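Local coordinates for carbohydrate kinase, pfkB family (Enterococcus faecalis, PDB 3KTN), which probably phosphorylates 2-keto-3-deoxygluconate, acting as a metal-dependent sugar-acid kinase of the PfkB (ribokinase) family, at residues E10-F15 against G88-E93; K56-R61 against Q110-I115; G84-S89 against Y105-Q110. One frame throughout, in Å; residues are numbered along the deposited sequence.

Contact 1 of 3, residues E10-F15 against G88-E93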
loop_
_atom_site.group_PDB
_atom_site.type_symbol
_atom_site.label_atom_id
_atom_site.label_comp_id
_atom_site.label_asym_id
_atom_site.label_seq_id
_atom_site.Cartn_x
_atom_site.Cartn_y
_atom_site.Cartn_z
ATOM N N GLU A 10 -17.014 -25.159 -5.469
ATOM C CA GLU A 10 -17.107 -23.768 -5.864
ATOM C C GLU A 10 -15.871 -22.911 -5.580
ATOM O O GLU A 10 -15.181 -23.100 -4.576
ATOM C CB GLU A 10 -18.309 -23.177 -5.138
ATOM C CG GLU A 10 -18.566 -21.707 -5.324
ATOM C CD GLU A 10 -19.413 -21.165 -4.187
ATOM O OE1 GLU A 10 -20.333 -20.361 -4.442
ATOM O OE2 GLU A 10 -19.148 -21.549 -3.025
ATOM N N VAL A 11 -15.603 -21.976 -6.485
ATOM C CA VAL A 11 -14.504 -21.027 -6.332
ATOM C C VAL A 11 -15.189 -19.692 -6.074
ATOM O O VAL A 11 -16.113 -19.323 -6.796
ATOM C CB VAL A 11 -13.668 -20.855 -7.614
ATOM C CG1 VAL A 11 -12.738 -19.652 -7.461
ATOM C CG2 VAL A 11 -12.852 -22.108 -7.889
HETATM N N MSE A 12 -14.747 -18.980 -5.045
HETATM C CA MSE A 12 -15.315 -17.670 -4.722
HETATM C C MSE A 12 -14.222 -16.614 -4.577
HETATM O O MSE A 12 -13.072 -16.928 -4.265
HETATM C CB MSE A 12 -16.090 -17.712 -3.401
HETATM C CG MSE A 12 -17.498 -18.275 -3.476
HETATM SE SE MSE A 12 -18.472 -17.843 -1.849
HETATM C CE MSE A 12 -19.352 -16.230 -2.428
ATOM N N LEU A 13 -14.606 -15.364 -4.792
ATOM C CA LEU A 13 -13.701 -14.237 -4.633
ATOM C C LEU A 13 -13.902 -13.731 -3.213
ATOM O O LEU A 13 -15.036 -13.544 -2.788
ATOM C CB LEU A 13 -14.073 -13.095 -5.581
ATOM C CG LEU A 13 -13.622 -13.012 -7.037
ATOM C CD1 LEU A 13 -13.545 -14.371 -7.660
ATOM C CD2 LEU A 13 -14.595 -12.111 -7.791
ATOM N N ARG A 14 -12.813 -13.524 -2.478
ATOM C CA ARG A 14 -12.913 -12.968 -1.136
ATOM C C ARG A 14 -12.227 -11.612 -1.158
ATOM O O ARG A 14 -11.090 -11.493 -1.612
ATOM C CB ARG A 14 -12.233 -13.849 -0.086
ATOM C CG ARG A 14 -12.173 -13.155 1.278
ATOM C CD ARG A 14 -11.469 -13.989 2.346
ATOM N NE ARG A 14 -10.977 -13.140 3.429
ATOM C CZ ARG A 14 -10.484 -13.594 4.577
ATOM N NH1 ARG A 14 -10.420 -14.900 4.803
ATOM N NH2 ARG A 14 -10.049 -12.743 5.502
ATOM N N PHE A 15 -12.924 -10.592 -0.673
ATOM C CA PHE A 15 -12.377 -9.243 -0.628
ATOM C C PHE A 15 -12.163 -8.884 0.838
ATOM O O PHE A 15 -13.082 -8.967 1.643
ATOM C CB PHE A 15 -13.351 -8.254 -1.269
ATOM C CG PHE A 15 -13.563 -8.478 -2.736
ATOM C CD1 PHE A 15 -12.549 -8.199 -3.650
ATOM C CD2 PHE A 15 -14.777 -8.964 -3.209
ATOM C CE1 PHE A 15 -12.742 -8.397 -5.017
ATOM C CE2 PHE A 15 -14.981 -9.164 -4.575
ATOM C CZ PHE A 15 -13.958 -8.879 -5.480
ATOM N N GLY A 88 -18.958 -16.171 -7.722
ATOM C CA GLY A 88 -19.515 -15.795 -6.431
ATOM C C GLY A 88 -18.461 -15.060 -5.620
ATOM O O GLY A 88 -17.269 -15.221 -5.874
ATOM N N SER A 89 -18.881 -14.258 -4.650
ATOM C CA SER A 89 -17.915 -13.521 -3.843
ATOM C C SER A 89 -18.469 -13.087 -2.502
ATOM O O SER A 89 -19.678 -13.139 -2.264
ATOM C CB SER A 89 -17.455 -12.269 -4.590
ATOM O OG SER A 89 -18.517 -11.323 -4.679
ATOM N N PHE A 90 -17.566 -12.651 -1.633
ATOM C CA PHE A 90 -17.946 -12.139 -0.326
ATOM C C PHE A 90 -16.869 -11.200 0.207
ATOM O O PHE A 90 -15.703 -11.269 -0.192
ATOM C CB PHE A 90 -18.210 -13.289 0.659
ATOM C CG PHE A 90 -16.984 -14.068 1.063
ATOM C CD1 PHE A 90 -16.272 -13.726 2.213
ATOM C CD2 PHE A 90 -16.590 -15.194 0.343
ATOM C CE1 PHE A 90 -15.194 -14.495 2.643
ATOM C CE2 PHE A 90 -15.513 -15.968 0.763
ATOM C CZ PHE A 90 -14.816 -15.619 1.919
ATOM N N PHE A 91 -17.284 -10.304 1.089
ATOM C CA PHE A 91 -16.382 -9.358 1.714
ATOM C C PHE A 91 -16.163 -9.855 3.130
ATOM O O PHE A 91 -17.084 -10.395 3.753
ATOM C CB PHE A 91 -17.010 -7.970 1.741
ATOM C CG PHE A 91 -17.086 -7.322 0.392
ATOM C CD1 PHE A 91 -16.121 -6.396 -0.009
ATOM C CD2 PHE A 91 -18.087 -7.681 -0.508
ATOM C CE1 PHE A 91 -16.148 -5.841 -1.286
ATOM C CE2 PHE A 91 -18.118 -7.131 -1.791
ATOM C CZ PHE A 91 -17.143 -6.210 -2.178
ATOM N N ALA A 92 -14.941 -9.706 3.627
ATOM C CA ALA A 92 -14.634 -10.131 4.984
ATOM C C ALA A 92 -13.915 -9.005 5.714
ATOM O O ALA A 92 -12.775 -8.671 5.395
ATOM C CB ALA A 92 -13.774 -11.389 4.955
ATOM N N GLU A 93 -14.595 -8.410 6.686
ATOM C CA GLU A 93 -14.014 -7.326 7.478
ATOM C C GLU A 93 -13.541 -7.979 8.768
ATOM O O GLU A 93 -14.355 -8.411 9.579
ATOM C CB GLU A 93 -15.080 -6.263 7.766
ATOM C CG GLU A 93 -15.539 -5.496 6.531
ATOM C CD GLU A 93 -16.792 -4.670 6.789
ATOM O OE1 GLU A 93 -17.901 -5.225 6.633
ATOM O OE2 GLU A 93 -16.670 -3.475 7.156
HETATM O O HOH W 1 -18.649 -18.855 -7.876
#
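Phe15 sets CD2 of its ring above one face of the Phe91 ring, near the rim, 3.8 Å from CZ of Phe91. The planes are 30° apart and the rings are strongly displaced from each other; CB of Phe15 packs against CD1 and CE1 of Phe91. Arg14 supplies a second tight patch, on the other side of the sheet. Its CG is anti to the backbone N (chi1 172°), and the extended chain runs past the Phe90 ring: CB sits over the face, 4.1 Å from the ring centroid, and NE comes to 3.6 Å from CB of Ala92. The guanidinium then reaches Asp316 and Asp274 through salt bridges, the latter a residue of the magnesium site. Selenium of Met12 approaches the same Phe90 ring obliquely, a Met-aromatic contact with SE 3.9 Å from CD2.

Between these faces strands 12-16 and 88-93 run parallel, the central pair of the four-stranded sheet that serves as lid in ribokinase-like enzymes. Phe15 also stacks on Phe15 of a second subunit, consistent with the lid-to-lid pairing known in this family. Four backbone bonds join the strands, the shortest from Ala92 N to Phe15 O at 2.8 Å. Towards Val11 the ladder opens: Val11 O and Gly88 N stand 4.3 Å apart, and a water fills the gap, donating to Val11 O and accepting from Gly88 N at 2.7 Å.

Contact 2 of 3, residues K56-R61 against Q110-I115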
loop_
_atom_site.group_PDB
_atom_site.type_symbol
_atom_site.label_atom_id
_atom_site.label_comp_id
_atom_site.label_asym_id
_atom_site.label_seq_id
_atom_site.Cartn_x
_atom_site.Cartn_y
_atom_site.Cartn_z
ATOM N N LYS A 56 -16.339 -24.955 -12.609
ATOM C CA LYS A 56 -16.377 -24.115 -13.803
ATOM C C LYS A 56 -15.997 -22.687 -13.432
ATOM O O LYS A 56 -16.254 -22.233 -12.312
ATOM C CB LYS A 56 -17.781 -24.075 -14.427
ATOM C CG LYS A 56 -18.347 -25.418 -14.878
ATOM C CD LYS A 56 -17.559 -26.032 -16.024
ATOM C CE LYS A 56 -18.211 -27.343 -16.484
ATOM N NZ LYS A 56 -17.325 -28.139 -17.375
ATOM N N LEU A 57 -15.384 -21.990 -14.380
ATOM C CA LEU A 57 -15.014 -20.591 -14.210
ATOM C C LEU A 57 -15.329 -19.915 -15.534
ATOM O O LEU A 57 -15.162 -20.516 -16.597
ATOM C CB LEU A 57 -13.526 -20.438 -13.867
ATOM C CG LEU A 57 -13.156 -20.762 -12.414
ATOM C CD1 LEU A 57 -11.648 -20.617 -12.206
ATOM C CD2 LEU A 57 -13.905 -19.828 -11.490
ATOM N N PRO A 58 -15.797 -18.657 -15.491
ATOM C CA PRO A 58 -16.123 -17.955 -16.731
ATOM C C PRO A 58 -14.907 -17.769 -17.619
ATOM O O PRO A 58 -13.777 -17.651 -17.126
ATOM C CB PRO A 58 -16.684 -16.627 -16.233
ATOM C CG PRO A 58 -15.894 -16.395 -14.982
ATOM C CD PRO A 58 -15.935 -17.756 -14.332
ATOM N N ALA A 59 -15.143 -17.755 -18.927
ATOM C CA ALA A 59 -14.067 -17.570 -19.884
ATOM C C ALA A 59 -13.819 -16.075 -20.064
ATOM O O ALA A 59 -14.168 -15.493 -21.089
ATOM C CB ALA A 59 -14.423 -18.219 -21.238
ATOM N N ASN A 60 -13.262 -15.450 -19.034
ATOM C CA ASN A 60 -12.915 -14.039 -19.094
ATOM C C ASN A 60 -11.653 -13.851 -18.251
ATOM O O ASN A 60 -11.157 -14.811 -17.651
ATOM C CB ASN A 60 -14.073 -13.139 -18.623
ATOM C CG ASN A 60 -14.464 -13.367 -17.178
ATOM O OD1 ASN A 60 -13.622 -13.651 -16.328
ATOM N ND2 ASN A 60 -15.751 -13.215 -16.888
ATOM N N ARG A 61 -11.123 -12.636 -18.210
ATOM C CA ARG A 61 -9.889 -12.384 -17.474
ATOM C C ARG A 61 -9.956 -12.727 -15.990
ATOM O O ARG A 61 -8.957 -13.143 -15.400
ATOM C CB ARG A 61 -9.464 -10.929 -17.685
ATOM C CG ARG A 61 -9.128 -10.619 -19.156
ATOM C CD ARG A 61 -9.093 -9.122 -19.415
ATOM N NE ARG A 61 -7.992 -8.467 -18.714
ATOM C CZ ARG A 61 -6.738 -8.444 -19.151
ATOM N NH1 ARG A 61 -6.426 -9.037 -20.297
ATOM N NH2 ARG A 61 -5.796 -7.828 -18.442
ATOM N N GLN A 110 -25.802 -17.350 -9.299
ATOM C CA GLN A 110 -25.689 -17.068 -10.729
ATOM C C GLN A 110 -24.252 -17.248 -11.228
ATOM O O GLN A 110 -23.903 -16.782 -12.309
ATOM C CB GLN A 110 -26.140 -15.638 -11.032
ATOM C CG GLN A 110 -27.506 -15.261 -10.490
ATOM C CD GLN A 110 -28.629 -16.027 -11.151
ATOM O OE1 GLN A 110 -28.756 -17.242 -10.978
ATOM N NE2 GLN A 110 -29.454 -15.320 -11.917
ATOM N N SER A 111 -23.422 -17.928 -10.448
ATOM C CA SER A 111 -22.027 -18.143 -10.831
ATOM C C SER A 111 -21.866 -19.230 -11.889
ATOM O O SER A 111 -22.795 -19.992 -12.170
ATOM C CB SER A 111 -21.197 -18.529 -9.607
ATOM O OG SER A 111 -21.587 -19.801 -9.105
ATOM N N ALA A 112 -20.670 -19.286 -12.469
ATOM C CA ALA A 112 -20.335 -20.278 -13.476
ATOM C C ALA A 112 -20.566 -21.685 -12.921
ATOM O O ALA A 112 -21.036 -22.576 -13.628
ATOM C CB ALA A 112 -18.884 -20.120 -13.893
ATOM N N PHE A 113 -20.227 -21.886 -11.652
ATOM C CA PHE A 113 -20.410 -23.188 -11.027
ATOM C C PHE A 113 -21.891 -23.448 -10.750
ATOM O O PHE A 113 -22.379 -24.557 -10.950
ATOM C CB PHE A 113 -19.634 -23.260 -9.717
ATOM C CG PHE A 113 -19.826 -24.547 -8.963
ATOM C CD1 PHE A 113 -19.389 -25.753 -9.496
ATOM C CD2 PHE A 113 -20.401 -24.543 -7.696
ATOM C CE1 PHE A 113 -19.517 -26.945 -8.771
ATOM C CE2 PHE A 113 -20.535 -25.729 -6.963
ATOM C CZ PHE A 113 -20.089 -26.928 -7.500
ATOM N N GLY A 114 -22.593 -22.415 -10.303
ATOM C CA GLY A 114 -24.003 -22.545 -9.994
ATOM C C GLY A 114 -24.926 -22.856 -11.163
ATOM O O GLY A 114 -26.001 -23.426 -10.959
ATOM N N ILE A 115 -24.528 -22.485 -12.379
ATOM C CA ILE A 115 -25.359 -22.734 -13.552
ATOM C C ILE A 115 -24.919 -23.952 -14.359
ATOM O O ILE A 115 -25.477 -24.236 -15.416
ATOM C CB ILE A 115 -25.383 -21.518 -14.508
ATOM C CG1 ILE A 115 -24.026 -21.351 -15.190
ATOM C CG2 ILE A 115 -25.738 -20.259 -13.739
ATOM C CD1 ILE A 115 -24.055 -20.374 -16.346
#
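Just before Ala112, which packs against Lys56 and Pro58, the hydroxyl of Ser111 is gripped twice: OG accepts from Gly114 N at 3.0 Å and bonds to the carbonyl oxygen of Arg108. The first of these bonds makes an ST motif, and with Ile115 N bonded to Ser111 O it curls 112-114 into a short helical turn in the loop after strand 101-105. The turn sits against the end of strand 50-57, an inner strand of the large sheet of the ribokinase-like domain.

No hydrogen bond crosses between the two segments; the join is made by fit. The methyl of Ala112 points at the strand where it gives way to Pro58. CB lies 3.7 Å from Lys56 O, and CD of the proline ring touches it at 3.8 Å. Backbone atoms of Lys56 and Pro58 thus form much of the surface that the methyl meets. On the strand side, CB of Lys56 rests 3.7 Å from Ala112 O. The lysine chain bends at chi2 (-65°), which turns its end away from the turn; NZ bonds to Asp120 O, and the ammonium group makes a cation-pi contact with Tyr121.

Phe113 has its CG anti to the backbone N (chi1 177°), and this swings the ring away from Ala112, towards Phe8 and the helix 138-142. Against the strand, the ring comes obliquely to Lys56 N, whose nearest ring atom is CD1 at 4.4 Å.

Contact 3 of 3, residues G84-S89 against Y105-Q110. With SO4 (sulfate ion), chain B.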
loop_
_atom_site.group_PDB
_atom_site.type_symbol
_atom_site.label_atom_id
_atom_site.label_comp_id
_atom_site.label_asym_id
_atom_site.label_seq_id
_atom_site.Cartn_x
_atom_site.Cartn_y
_atom_site.Cartn_z
ATOM N N GLY A 84 -20.564 -19.738 -17.987
ATOM C CA GLY A 84 -21.075 -18.546 -17.344
ATOM C C GLY A 84 -20.233 -17.305 -17.530
ATOM O O GLY A 84 -19.411 -17.228 -18.441
ATOM N N ASP A 85 -20.439 -16.332 -16.648
ATOM C CA ASP A 85 -19.723 -15.065 -16.714
ATOM C C ASP A 85 -19.383 -14.527 -15.329
ATOM O O ASP A 85 -18.465 -13.723 -15.168
ATOM C CB ASP A 85 -20.594 -14.028 -17.419
ATOM C CG ASP A 85 -21.045 -14.481 -18.785
ATOM O OD1 ASP A 85 -20.202 -14.514 -19.709
ATOM O OD2 ASP A 85 -22.242 -14.810 -18.932
ATOM N N HIS A 86 -20.123 -14.993 -14.334
ATOM C CA HIS A 86 -19.990 -14.522 -12.969
ATOM C C HIS A 86 -19.293 -15.481 -12.004
ATOM O O HIS A 86 -19.289 -16.698 -12.197
ATOM C CB HIS A 86 -21.407 -14.203 -12.472
ATOM C CG HIS A 86 -21.476 -13.657 -11.079
ATOM N ND1 HIS A 86 -21.164 -12.349 -10.776
ATOM C CD2 HIS A 86 -21.891 -14.224 -9.922
ATOM C CE1 HIS A 86 -21.389 -12.131 -9.493
ATOM N NE2 HIS A 86 -21.832 -13.252 -8.951
ATOM N N ILE A 87 -18.681 -14.916 -10.967
ATOM C CA ILE A 87 -18.039 -15.715 -9.931
ATOM C C ILE A 87 -18.619 -15.234 -8.602
ATOM O O ILE A 87 -18.783 -14.029 -8.392
ATOM C CB ILE A 87 -16.501 -15.541 -9.919
ATOM C CG1 ILE A 87 -15.909 -16.024 -11.244
ATOM C CG2 ILE A 87 -15.898 -16.349 -8.772
ATOM C CD1 ILE A 87 -14.383 -15.968 -11.302
ATOM N N GLY A 88 -18.958 -16.171 -7.722
ATOM C CA GLY A 88 -19.515 -15.795 -6.431
ATOM C C GLY A 88 -18.461 -15.060 -5.620
ATOM O O GLY A 88 -17.269 -15.221 -5.874
ATOM N N SER A 89 -18.881 -14.258 -4.650
ATOM C CA SER A 89 -17.915 -13.521 -3.843
ATOM C C SER A 89 -18.469 -13.087 -2.502
ATOM O O SER A 89 -19.678 -13.139 -2.264
ATOM C CB SER A 89 -17.455 -12.269 -4.590
ATOM O OG SER A 89 -18.517 -11.323 -4.679
ATOM N N TYR A 105 -21.942 -11.649 1.882
ATOM C CA TYR A 105 -21.989 -12.357 0.601
ATOM C C TYR A 105 -22.630 -11.551 -0.515
ATOM O O TYR A 105 -23.507 -10.723 -0.276
ATOM C CB TYR A 105 -22.785 -13.661 0.739
ATOM C CG TYR A 105 -22.135 -14.705 1.603
ATOM C CD1 TYR A 105 -21.125 -15.529 1.103
ATOM C CD2 TYR A 105 -22.515 -14.862 2.930
ATOM C CE1 TYR A 105 -20.514 -16.486 1.914
ATOM C CE2 TYR A 105 -21.911 -15.807 3.743
ATOM C CZ TYR A 105 -20.912 -16.613 3.233
ATOM O OH TYR A 105 -20.298 -17.519 4.067
ATOM N N GLN A 106 -22.180 -11.805 -1.737
ATOM C CA GLN A 106 -22.740 -11.166 -2.924
ATOM C C GLN A 106 -23.440 -12.318 -3.652
ATOM O O GLN A 106 -23.516 -13.416 -3.106
ATOM C CB GLN A 106 -21.630 -10.574 -3.786
ATOM C CG GLN A 106 -21.122 -9.231 -3.290
ATOM C CD GLN A 106 -21.892 -8.061 -3.879
ATOM O OE1 GLN A 106 -22.985 -7.718 -3.414
ATOM N NE2 GLN A 106 -21.323 -7.444 -4.925
ATOM N N ASN A 107 -23.943 -12.085 -4.860
ATOM C CA ASN A 107 -24.629 -13.144 -5.595
ATOM C C ASN A 107 -23.755 -14.371 -5.749
ATOM O O ASN A 107 -22.620 -14.296 -6.223
ATOM C CB ASN A 107 -25.067 -12.675 -6.983
ATOM C CG ASN A 107 -25.796 -13.766 -7.756
ATOM O OD1 ASN A 107 -25.200 -14.767 -8.154
ATOM N ND2 ASN A 107 -27.097 -13.583 -7.953
ATOM N N ARG A 108 -24.307 -15.513 -5.370
ATOM C CA ARG A 108 -23.572 -16.761 -5.441
ATOM C C ARG A 108 -24.182 -17.782 -6.406
ATOM O O ARG A 108 -23.459 -18.511 -7.077
ATOM C CB ARG A 108 -23.503 -17.343 -4.040
ATOM C CG ARG A 108 -22.350 -18.262 -3.772
ATOM C CD ARG A 108 -22.236 -18.442 -2.271
ATOM N NE ARG A 108 -21.314 -19.508 -1.913
ATOM C CZ ARG A 108 -21.128 -19.927 -0.670
ATOM N NH1 ARG A 108 -21.803 -19.367 0.330
ATOM N NH2 ARG A 108 -20.265 -20.898 -0.428
ATOM N N HIS A 109 -25.508 -17.820 -6.498
ATOM C CA HIS A 109 -26.162 -18.802 -7.360
ATOM C C HIS A 109 -26.072 -18.579 -8.867
ATOM O O HIS A 109 -26.234 -19.525 -9.634
ATOM C CB HIS A 109 -27.631 -18.983 -6.943
ATOM C CG HIS A 109 -28.473 -17.757 -7.105
ATOM N ND1 HIS A 109 -28.922 -17.318 -8.333
ATOM C CD2 HIS A 109 -28.969 -16.890 -6.192
ATOM C CE1 HIS A 109 -29.663 -16.236 -8.168
ATOM N NE2 HIS A 109 -29.708 -15.955 -6.877
ATOM N N GLN A 110 -25.802 -17.350 -9.299
ATOM C CA GLN A 110 -25.689 -17.068 -10.729
ATOM C C GLN A 110 -24.252 -17.248 -11.228
ATOM O O GLN A 110 -23.903 -16.782 -12.309
ATOM C CB GLN A 110 -26.140 -15.638 -11.032
ATOM C CG GLN A 110 -27.506 -15.261 -10.490
ATOM C CD GLN A 110 -28.629 -16.027 -11.151
ATOM O OE1 GLN A 110 -28.756 -17.242 -10.978
ATOM N NE2 GLN A 110 -29.454 -15.320 -11.917
HETATM S S SO4 B . -20.070 -21.074 3.152
HETATM O O1 SO4 B . -21.212 -21.293 4.058
HETATM O O2 SO4 B . -18.822 -21.450 3.834
HETATM O O3 SO4 B . -20.232 -21.896 1.940
HETATM O O4 SO4 B . -20.040 -19.653 2.769
HETATM O O HOH W 2 -22.471 -16.913 -14.669
HETATM O O HOH W 3 -18.627 -8.632 -5.500
#
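His86, Ser89 and Asn107 bury the most surface here, and Asn107 O is the acceptor that faces His86. The imidazole of His86, swung out with CG anti to the backbone N (chi1 -178°), presents its edge: NE2 donates to Asn107 O at 3.0 Å. The oxygen lies in the ring plane, yet the donor stands 43° out of the carbonyl plane, so the bond misses a lone pair. Gly88 CA adds a CH...O contact to the same oxygen at 3.5 Å. The amide of Asn107 works within its own loop, its OD1 taking Gln110 N at 2.9 Å, in the carbonyl plane and on a lone pair; beyond this Asx motif, Gln110 O lies against CB of His86.

Ser89 O receives Gln106 N at 2.9 Å, carrying the antiparallel pairing of strands 88-93 and 101-105 in the lid sheet past the end of the second strand. Ser89 OG lies 3.3 Å from CB of Gln106, and a water links OG to NE2 of that glutamine. NE2 also bonds to Ile87 O of a second subunit, which carries the contact into the interface with that subunit.

Farther along the loop, Arg108 meets a sulfate, probably from the crystallisation liquor, with the edge of its guanidinium, NH2 lying 2.6 Å from O3, while NE is held by Glu10. Tyr105 OH bonds weakly to the sulfate, and Arg171 also bonds to it. Such chemistry suggests a pocket suited to an anion, consistent with recognition of the carboxylate of a sugar-acid substrate.

The three contacts cluster on one side of the chain's centre. The centres of contact 1 and contact 2 are about 14 Å apart; contact 3 lies nearer to both. Contacts 1 and 3 share Gly88 and Ser89: strand 88-93 pairs with 12-16 on one side, and its start meets the segment that follows 101-105 on the other. Along the chain the segments of contacts 1 and 2 alternate, while contact 3 is nested within contact 2, which shares Gln110 with it and fastens that loop to strand 50-57 of the large sheet; a probable bond from Ala112 N to His86 O joins them. Lid and main domain therefore meet here, and all three contacts reach the second subunit.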